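Local structure of cytochrome B5-HOST origin (Ostreococcus tauri virus 2, 4B8N) at residues A[31-36]-A[60-65]; A[37-42]-A[83-88]. The protein binds a single haem in a cytochrome b5 fold and probably serves as an electron carrier, as cytochromes b5 of cellular organisms do. All coordinates share one frame; numbering follows the deposited sequence.

The two contacts, their centres 10 Å apart, flank neighbouring strands of one antiparallel sheet. Contact 1 brings the chain at 60-65, which runs into helix 64-70, onto strand 29-34, while contact 2 adds strand 85-88 to the far edge of strand 37-40. Between them strands 29-34 and 37-40 pair directly, with Val32 O 2.9 Å from Tyr39 N, probably a hydrogen bond. Trp31 bridges the two contacts, its CE2 lying 3.4 Å from Leu86 CD1 and its CE3 3.7 Å from Val38 CG1. Haem is touched by Ile34 and Ala63 of contact 1 and by Leu41 of contact 2, so both contacts reach the haem pocket; the side chain of Ile34 is about 3 Å from the haem.

Contact 1: A[31-36]-A[60-65]; sequences WVIIKD and GKDATE
Trp31, Ile33 and Lys35 each turn backbone polar groups toward 60-65, and four hydrogen bonds join the segments. Three run between backbones: Gly60 N to Trp31 O, Ile33 N to Lys61 O (2.9 Å) and Ala63 N to Ile33 O (2.8 Å), the middle one almost straight (178°). Gly60 suits the first place, because its positive phi is easy for glycine. The fourth uses a side chain: Thr64 OG1 accepts from Lys35 N at 2.8 Å, carrying the pairing past the strand end.

Asp62 OD1 takes both Thr64 OG1, on its syn lone pair, and Thr64 N, closing an Asx turn where helix 64-70 begins; the short aspartate has the right length for both. One water accepts from Asp36 N, links Asp36 OD1, Asp62 OD2 and Thr64 OG1, and may ease the approach of those carboxylates.

Apolar contact is small: Val32 CG1, anti to the backbone N (chi1 177°), meets the methyl of Ala63 at 3.5 Å; so small a residue is consistent with the haem close by, touching Ala63 and Ile34. Ile33 CG2 makes a van der Waals contact with the Asp62 carboxylate, 3.6 Å from OD2, the side chains crossing at about a right angle.

A single beta bridge, Ile33 with Asp62, together with the Thr64 bond joins the start of helix 64-70 to the sheet of the cytochrome b5 fold, beside the haem pocket that Ala63 lines.

Contact 2: A[37-42]-A[83-88]; sequences IVYDLT and EVVLGP
Val38 faces two residues at once, Leu86 and Gly87, in a classic beta bulge that shifts the register of the antiparallel strands 37-40 and 85-88 by one residue. Gly87 O accepts from Val38 N at 2.7 Å, nearly straight at 179°, while Leu86 N donates to Val38 O at 2.9 Å. Glycine fits position 87, since at its backbone angles a beta carbon would collide with the ring of Pro88 and press on the preceding carbonyl oxygen. Beyond the bulge, Asp40 N binds Val84 O at 2.8 Å.

The side chains divide between two faces. On that of Ile37, Tyr39, Val85 and Pro88, the branched Val85 serves two neighbours: CG1 meets Ile37 CG2 at 3.8 Å, and CG2 lies 3.8 Å from Tyr39 CE2, the valine and tyrosine lying side by side and pointing the same way. Ile37 bends at chi2 (-64°), carrying CD1 over the alpha carbon of Pro88, 3.7 Å away. The proline suits the non-hydrogen-bonded pair with Ile37, which needs no N-H from it.

Leu86 instead leans toward strand 37-40. Its CD1 lies 4.1 Å from Val38 CG1 and 4.0 Å from Asp40 CB, and Trp31 packs against it too. The aspartate offers its methylene to the leucine, while OD1 accepts from Thr42 OG1 and Thr42 N in an Asx turn across Leu41, a residue that touches the haem, as the chain leaves the strand.

With 85-88 as an outermost strand, this bulged antiparallel pairing completes one edge of the small sheet in the cytochrome b5 fold.

Contact 1: A[31-36]-A[60-65]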
ATOM      1  N   TRP A  31       3.947   2.664   2.876  1.00 22.15           N
ATOM      2  CA  TRP A  31       3.441   1.297   2.764  1.00 24.19           C
ATOM      3  C   TRP A  31       1.985   1.314   3.017  1.00 21.26           C
ATOM      4  O   TRP A  31       1.516   2.078   3.855  1.00 23.91           O
ATOM      5  CB  TRP A  31       4.053   0.383   3.803  1.00 23.11           C
ATOM      6  CG  TRP A  31       5.509   0.047   3.650  1.00 25.20           C
ATOM      7  CD1 TRP A  31       6.435   0.579   2.757  1.00 25.24           C
ATOM      8  CD2 TRP A  31       6.271  -0.903   4.473  1.00 24.95           C
ATOM      9  NE1 TRP A  31       7.676   0.015   2.951  1.00 23.21           N
ATOM     10  CE2 TRP A  31       7.645  -0.875   3.969  1.00 24.36           C
ATOM     11  CE3 TRP A  31       5.957  -1.753   5.533  1.00 24.98           C
ATOM     12  CZ2 TRP A  31       8.645  -1.672   4.512  1.00 28.72           C
ATOM     13  CZ3 TRP A  31       6.980  -2.542   6.078  1.00 27.47           C
ATOM     14  CH2 TRP A  31       8.286  -2.504   5.574  1.00 31.72           C
ATOM     15  N   VAL A  32       1.249   0.458   2.324  1.00 18.51           N
ATOM     16  CA  VAL A  32      -0.204   0.368   2.487  1.00 21.47           C
ATOM     17  C   VAL A  32      -0.601  -1.112   2.515  1.00 23.29           C
ATOM     18  O   VAL A  32      -0.060  -1.903   1.738  1.00 17.98           O
ATOM     19  CB  VAL A  32      -0.956   1.110   1.345  1.00 21.79           C
ATOM     20  CG1 VAL A  32      -2.459   0.943   1.472  1.00 25.84           C
ATOM     21  CG2 VAL A  32      -0.608   2.594   1.336  1.00 25.29           C
ATOM     22  N   ILE A  33      -1.522  -1.472   3.416  1.00 21.99           N
ATOM     23  CA  ILE A  33      -2.042  -2.845   3.510  1.00 21.19           C
ATOM     24  C   ILE A  33      -3.339  -2.932   2.713  1.00 21.62           C
ATOM     25  O   ILE A  33      -4.251  -2.132   2.919  1.00 20.59           O
ATOM     26  CB  ILE A  33      -2.352  -3.297   4.969  1.00 21.51           C
ATOM     27  CG1 ILE A  33      -1.133  -3.143   5.898  1.00 20.02           C
ATOM     28  CG2 ILE A  33      -2.856  -4.753   4.979  1.00 23.95           C
ATOM     29  CD1 ILE A  33      -1.489  -3.142   7.390  1.00 20.37           C
ATOM     30  N   ILE A  34      -3.413  -3.906   1.807  1.00 22.97           N
ATOM     31  CA  ILE A  34      -4.655  -4.226   1.091  1.00 22.57           C
ATOM     32  C   ILE A  34      -4.825  -5.747   1.126  1.00 27.87           C
ATOM     33  O   ILE A  34      -3.970  -6.487   0.617  1.00 24.62           O
ATOM     34  CB  ILE A  34      -4.638  -3.705  -0.372  1.00 23.54           C
ATOM     35  CG1 ILE A  34      -4.422  -2.186  -0.403  1.00 26.34           C
ATOM     36  CG2 ILE A  34      -5.924  -4.097  -1.119  1.00 23.42           C
ATOM     37  CD1 ILE A  34      -4.201  -1.610  -1.783  1.00 29.56           C
ATOM     38  N   LYS A  35      -5.921  -6.191   1.741  1.00 27.33           N
ATOM     39  CA  LYS A  35      -6.221  -7.611   1.997  1.00 26.50           C
ATOM     40  C   LYS A  35      -5.053  -8.354   2.599  1.00 31.10           C
ATOM     41  O   LYS A  35      -4.654  -9.395   2.071  1.00 32.66           O
ATOM     42  CB  LYS A  35      -6.690  -8.338   0.725  1.00 28.84           C
ATOM     43  CG  LYS A  35      -7.852  -7.658   0.012  1.00 34.35           C
ATOM     44  CD  LYS A  35      -8.442  -8.523  -1.085  1.00 38.75           C
ATOM     45  CE  LYS A  35      -7.487  -8.657  -2.265  1.00 49.18           C
ATOM     46  NZ  LYS A  35      -7.074  -7.345  -2.845  1.00 45.08           N
ATOM     47  N   ASP A  36      -4.484  -7.792   3.669  1.00 25.07           N
ATOM     48  CA  ASP A  36      -3.424  -8.436   4.449  1.00 27.96           C
ATOM     49  C   ASP A  36      -2.090  -8.626   3.718  1.00 28.33           C
ATOM     50  O   ASP A  36      -1.211  -9.380   4.183  1.00 26.60           O
ATOM     51  CB  ASP A  36      -3.930  -9.760   5.056  1.00 31.38           C
ATOM     52  CG  ASP A  36      -5.016  -9.543   6.121  1.00 39.96           C
ATOM     53  OD1 ASP A  36      -5.077  -8.454   6.742  1.00 37.35           O
ATOM     54  OD2 ASP A  36      -5.819 -10.465   6.331  1.00 37.84           O
ATOM     55  N   GLY A  60       0.943   3.637   5.920  1.00 24.48           N
ATOM     56  CA  GLY A  60       1.106   2.903   7.163  1.00 22.03           C
ATOM     57  C   GLY A  60      -0.143   2.232   7.690  1.00 21.10           C
ATOM     58  O   GLY A  60      -0.130   1.703   8.803  1.00 22.41           O
ATOM     59  N   LYS A  61      -1.209   2.241   6.886  1.00 22.40           N
ATOM     60  CA  LYS A  61      -2.526   1.780   7.306  1.00 25.75           C
ATOM     61  C   LYS A  61      -3.141   0.789   6.354  1.00 25.37           C
ATOM     62  O   LYS A  61      -2.593   0.505   5.281  1.00 24.01           O
ATOM     63  CB  LYS A  61      -3.474   2.974   7.471  1.00 30.52           C
ATOM     64  CG  LYS A  61      -2.921   4.029   8.411  1.00 35.05           C
ATOM     65  CD  LYS A  61      -3.998   4.990   8.879  1.00 47.13           C
ATOM     66  CE  LYS A  61      -3.365   6.219   9.499  1.00 42.94           C
ATOM     67  NZ  LYS A  61      -2.715   7.037   8.436  1.00 42.19           N
ATOM     68  N   ASP A  62      -4.305   0.279   6.745  1.00 29.34           N
ATOM     69  CA  ASP A  62      -5.075  -0.620   5.911  1.00 24.93           C
ATOM     70  C   ASP A  62      -6.030   0.166   5.001  1.00 33.10           C
ATOM     71  O   ASP A  62      -6.844   0.945   5.479  1.00 30.19           O
ATOM     72  CB  ASP A  62      -5.860  -1.582   6.791  1.00 28.31           C
ATOM     73  CG  ASP A  62      -6.345  -2.798   6.027  1.00 26.56           C
ATOM     74  OD1 ASP A  62      -7.000  -2.625   4.984  1.00 32.79           O
ATOM     75  OD2 ASP A  62      -6.056  -3.921   6.483  1.00 32.46           O
ATOM     76  N   ALA A  63      -5.940  -0.048   3.691  1.00 21.94           N
ATOM     77  CA  ALA A  63      -6.797   0.653   2.735  1.00 20.04           C
ATOM     78  C   ALA A  63      -7.778  -0.269   2.010  1.00 23.65           C
ATOM     79  O   ALA A  63      -8.391   0.144   1.014  1.00 23.80           O
ATOM     80  CB  ALA A  63      -5.947   1.426   1.720  1.00 22.90           C
ATOM     81  N   THR A  64      -7.937  -1.497   2.514  1.00 22.64           N
ATOM     82  CA  THR A  64      -8.709  -2.540   1.813  1.00 27.32           C
ATOM     83  C   THR A  64     -10.089  -2.047   1.365  1.00 31.69           C
ATOM     84  O   THR A  64     -10.440  -2.158   0.185  1.00 33.54           O
ATOM     85  CB  THR A  64      -8.841  -3.819   2.675  1.00 28.08           C
ATOM     86  OG1 THR A  64      -7.531  -4.305   2.992  1.00 32.01           O
ATOM     87  CG2 THR A  64      -9.626  -4.926   1.939  1.00 31.50           C
ATOM     88  N   GLU A  65     -10.852  -1.492   2.307  1.00 35.85           N
ATOM     89  CA  GLU A  65     -12.238  -1.076   2.048  1.00 43.34           C
ATOM     90  C   GLU A  65     -12.332   0.007   0.985  1.00 34.64           C
ATOM     91  O   GLU A  65     -13.133  -0.098   0.058  1.00 27.02           O
ATOM     92  CB  GLU A  65     -12.926  -0.615   3.341  1.00 46.19           C
ATOM     93  CG  GLU A  65     -13.685  -1.709   4.089  1.00 73.59           C
ATOM     94  CD  GLU A  65     -12.808  -2.577   4.983  1.00 87.22           C
ATOM     95  OE1 GLU A  65     -11.953  -3.326   4.459  1.00 92.96           O
ATOM     96  OE2 GLU A  65     -12.993  -2.532   6.219  1.00 89.31           O
TER
HETATM   97  O   HOH W   1      -6.143  -6.176   5.119  1.00 21.02           O

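Contact 2: A[37-42]-A[83-88]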
ATOM      1  N   ILE A  37      -1.943  -7.925   2.590  1.00 23.68           N
ATOM      2  CA  ILE A  37      -0.679  -7.874   1.834  1.00 20.74           C
ATOM      3  C   ILE A  37      -0.112  -6.458   1.878  1.00 23.48           C
ATOM      4  O   ILE A  37      -0.843  -5.494   1.632  1.00 24.67           O
ATOM      5  CB  ILE A  37      -0.861  -8.320   0.361  1.00 21.93           C
ATOM      6  CG1 ILE A  37      -1.284  -9.797   0.292  1.00 26.46           C
ATOM      7  CG2 ILE A  37       0.423  -8.119  -0.446  1.00 17.14           C
ATOM      8  CD1 ILE A  37      -0.242 -10.777   0.820  1.00 22.55           C
ATOM      9  N   VAL A  38       1.180  -6.330   2.197  1.00 20.91           N
ATOM     10  CA  VAL A  38       1.812  -5.013   2.304  1.00 18.92           C
ATOM     11  C   VAL A  38       2.401  -4.619   0.947  1.00 23.17           C
ATOM     12  O   VAL A  38       3.144  -5.388   0.352  1.00 21.73           O
ATOM     13  CB  VAL A  38       2.921  -5.000   3.383  1.00 20.84           C
ATOM     14  CG1 VAL A  38       3.453  -3.594   3.607  1.00 17.79           C
ATOM     15  CG2 VAL A  38       2.409  -5.580   4.689  1.00 23.49           C
ATOM     16  N   TYR A  39       2.043  -3.430   0.465  1.00 21.70           N
ATOM     17  CA  TYR A  39       2.597  -2.858  -0.757  1.00 22.69           C
ATOM     18  C   TYR A  39       3.444  -1.631  -0.416  1.00 23.49           C
ATOM     19  O   TYR A  39       3.045  -0.817   0.406  1.00 24.21           O
ATOM     20  CB  TYR A  39       1.450  -2.461  -1.704  1.00 23.97           C
ATOM     21  CG  TYR A  39       0.572  -3.630  -2.110  1.00 23.14           C
ATOM     22  CD1 TYR A  39      -0.520  -4.032  -1.330  1.00 22.96           C
ATOM     23  CD2 TYR A  39       0.863  -4.364  -3.250  1.00 24.84           C
ATOM     24  CE1 TYR A  39      -1.307  -5.119  -1.696  1.00 25.50           C
ATOM     25  CE2 TYR A  39       0.078  -5.438  -3.633  1.00 25.55           C
ATOM     26  CZ  TYR A  39      -0.995  -5.821  -2.858  1.00 21.18           C
ATOM     27  OH  TYR A  39      -1.753  -6.901  -3.260  1.00 19.68           O
ATOM     28  N   ASP A  40       4.613  -1.509  -1.037  1.00 18.67           N
ATOM     29  CA  ASP A  40       5.393  -0.287  -0.928  1.00 22.77           C
ATOM     30  C   ASP A  40       5.023   0.592  -2.102  1.00 22.92           C
ATOM     31  O   ASP A  40       5.454   0.348  -3.232  1.00 19.00           O
ATOM     32  CB  ASP A  40       6.898  -0.557  -0.890  1.00 23.70           C
ATOM     33  CG  ASP A  40       7.731   0.728  -0.759  1.00 25.28           C
ATOM     34  OD1 ASP A  40       7.190   1.851  -0.861  1.00 26.06           O
ATOM     35  OD2 ASP A  40       8.950   0.609  -0.547  1.00 34.35           O
ATOM     36  N   LEU A  41       4.204   1.605  -1.831  1.00 21.83           N
ATOM     37  CA  LEU A  41       3.674   2.444  -2.896  1.00 18.39           C
ATOM     38  C   LEU A  41       4.439   3.748  -3.094  1.00 19.63           C
ATOM     39  O   LEU A  41       4.016   4.601  -3.870  1.00 22.96           O
ATOM     40  CB  LEU A  41       2.154   2.668  -2.721  1.00 19.91           C
ATOM     41  CG  LEU A  41       1.302   1.387  -2.723  1.00 17.75           C
ATOM     42  CD1 LEU A  41      -0.162   1.669  -2.419  1.00 17.93           C
ATOM     43  CD2 LEU A  41       1.439   0.639  -4.034  1.00 16.70           C
ATOM     44  N   THR A  42       5.595   3.880  -2.439  1.00 18.98           N
ATOM     45  CA  THR A  42       6.370   5.130  -2.466  1.00 19.30           C
ATOM     46  C   THR A  42       6.625   5.569  -3.919  1.00 23.12           C
ATOM     47  O   THR A  42       6.301   6.695  -4.325  1.00 23.10           O
ATOM     48  CB  THR A  42       7.716   4.958  -1.705  1.00 23.93           C
ATOM     49  OG1 THR A  42       7.476   4.461  -0.379  1.00 22.48           O
ATOM     50  CG2 THR A  42       8.481   6.246  -1.638  1.00 24.40           C
ATOM     51  N   GLU A  83       8.276  -6.089  -7.365  1.00 26.02           N
ATOM     52  CA  GLU A  83       9.179  -5.369  -6.462  1.00 31.57           C
ATOM     53  C   GLU A  83       8.459  -4.540  -5.370  1.00 29.21           C
ATOM     54  O   GLU A  83       9.047  -4.261  -4.318  1.00 30.51           O
ATOM     55  CB  GLU A  83      10.193  -4.518  -7.234  1.00 46.17           C
ATOM     56  CG  GLU A  83       9.594  -3.393  -8.061  1.00 52.55           C
ATOM     57  CD  GLU A  83      10.650  -2.601  -8.807  1.00 76.83           C
ATOM     58  OE1 GLU A  83      11.576  -3.223  -9.376  1.00 73.96           O
ATOM     59  OE2 GLU A  83      10.550  -1.355  -8.836  1.00100.94           O
ATOM     60  N   VAL A  84       7.201  -4.162  -5.606  1.00 25.00           N
ATOM     61  CA  VAL A  84       6.463  -3.368  -4.605  1.00 23.95           C
ATOM     62  C   VAL A  84       5.600  -4.221  -3.678  1.00 21.64           C
ATOM     63  O   VAL A  84       5.044  -3.717  -2.696  1.00 23.13           O
ATOM     64  CB  VAL A  84       5.623  -2.219  -5.227  1.00 23.72           C
ATOM     65  CG1 VAL A  84       6.516  -1.265  -6.017  1.00 24.08           C
ATOM     66  CG2 VAL A  84       4.474  -2.747  -6.080  1.00 25.59           C
ATOM     67  N   VAL A  85       5.470  -5.504  -4.003  1.00 21.62           N
ATOM     68  CA  VAL A  85       4.652  -6.403  -3.200  1.00 24.30           C
ATOM     69  C   VAL A  85       5.571  -7.009  -2.153  1.00 27.87           C
ATOM     70  O   VAL A  85       6.368  -7.895  -2.452  1.00 27.04           O
ATOM     71  CB  VAL A  85       3.962  -7.497  -4.044  1.00 22.45           C
ATOM     72  CG1 VAL A  85       3.010  -8.307  -3.175  1.00 19.66           C
ATOM     73  CG2 VAL A  85       3.231  -6.891  -5.240  1.00 21.75           C
ATOM     74  N   LEU A  86       5.461  -6.516  -0.925  1.00 23.27           N
ATOM     75  CA  LEU A  86       6.402  -6.889   0.115  1.00 27.94           C
ATOM     76  C   LEU A  86       6.062  -8.224   0.764  1.00 31.40           C
ATOM     77  O   LEU A  86       6.965  -8.968   1.130  1.00 28.07           O
ATOM     78  CB  LEU A  86       6.519  -5.780   1.171  1.00 25.48           C
ATOM     79  CG  LEU A  86       6.869  -4.375   0.653  1.00 26.99           C
ATOM     80  CD1 LEU A  86       7.123  -3.475   1.838  1.00 27.98           C
ATOM     81  CD2 LEU A  86       8.080  -4.369  -0.282  1.00 31.19           C
ATOM     82  N   GLY A  87       4.771  -8.523   0.898  1.00 31.24           N
ATOM     83  CA  GLY A  87       4.323  -9.779   1.503  1.00 26.24           C
ATOM     84  C   GLY A  87       3.167  -9.602   2.479  1.00 31.56           C
ATOM     85  O   GLY A  87       2.650  -8.493   2.652  1.00 23.85           O
ATOM     86  N   PRO A  88       2.753 -10.698   3.140  1.00 31.14           N
ATOM     87  CA  PRO A  88       1.620 -10.599   4.048  1.00 27.56           C
ATOM     88  C   PRO A  88       1.986  -9.985   5.414  1.00 27.46           C
ATOM     89  O   PRO A  88       3.131 -10.114   5.868  1.00 25.48           O
ATOM     90  CB  PRO A  88       1.182 -12.064   4.201  1.00 28.33           C
ATOM     91  CG  PRO A  88       2.470 -12.833   4.104  1.00 30.72           C
ATOM     92  CD  PRO A  88       3.353 -12.050   3.149  1.00 36.34           C
TER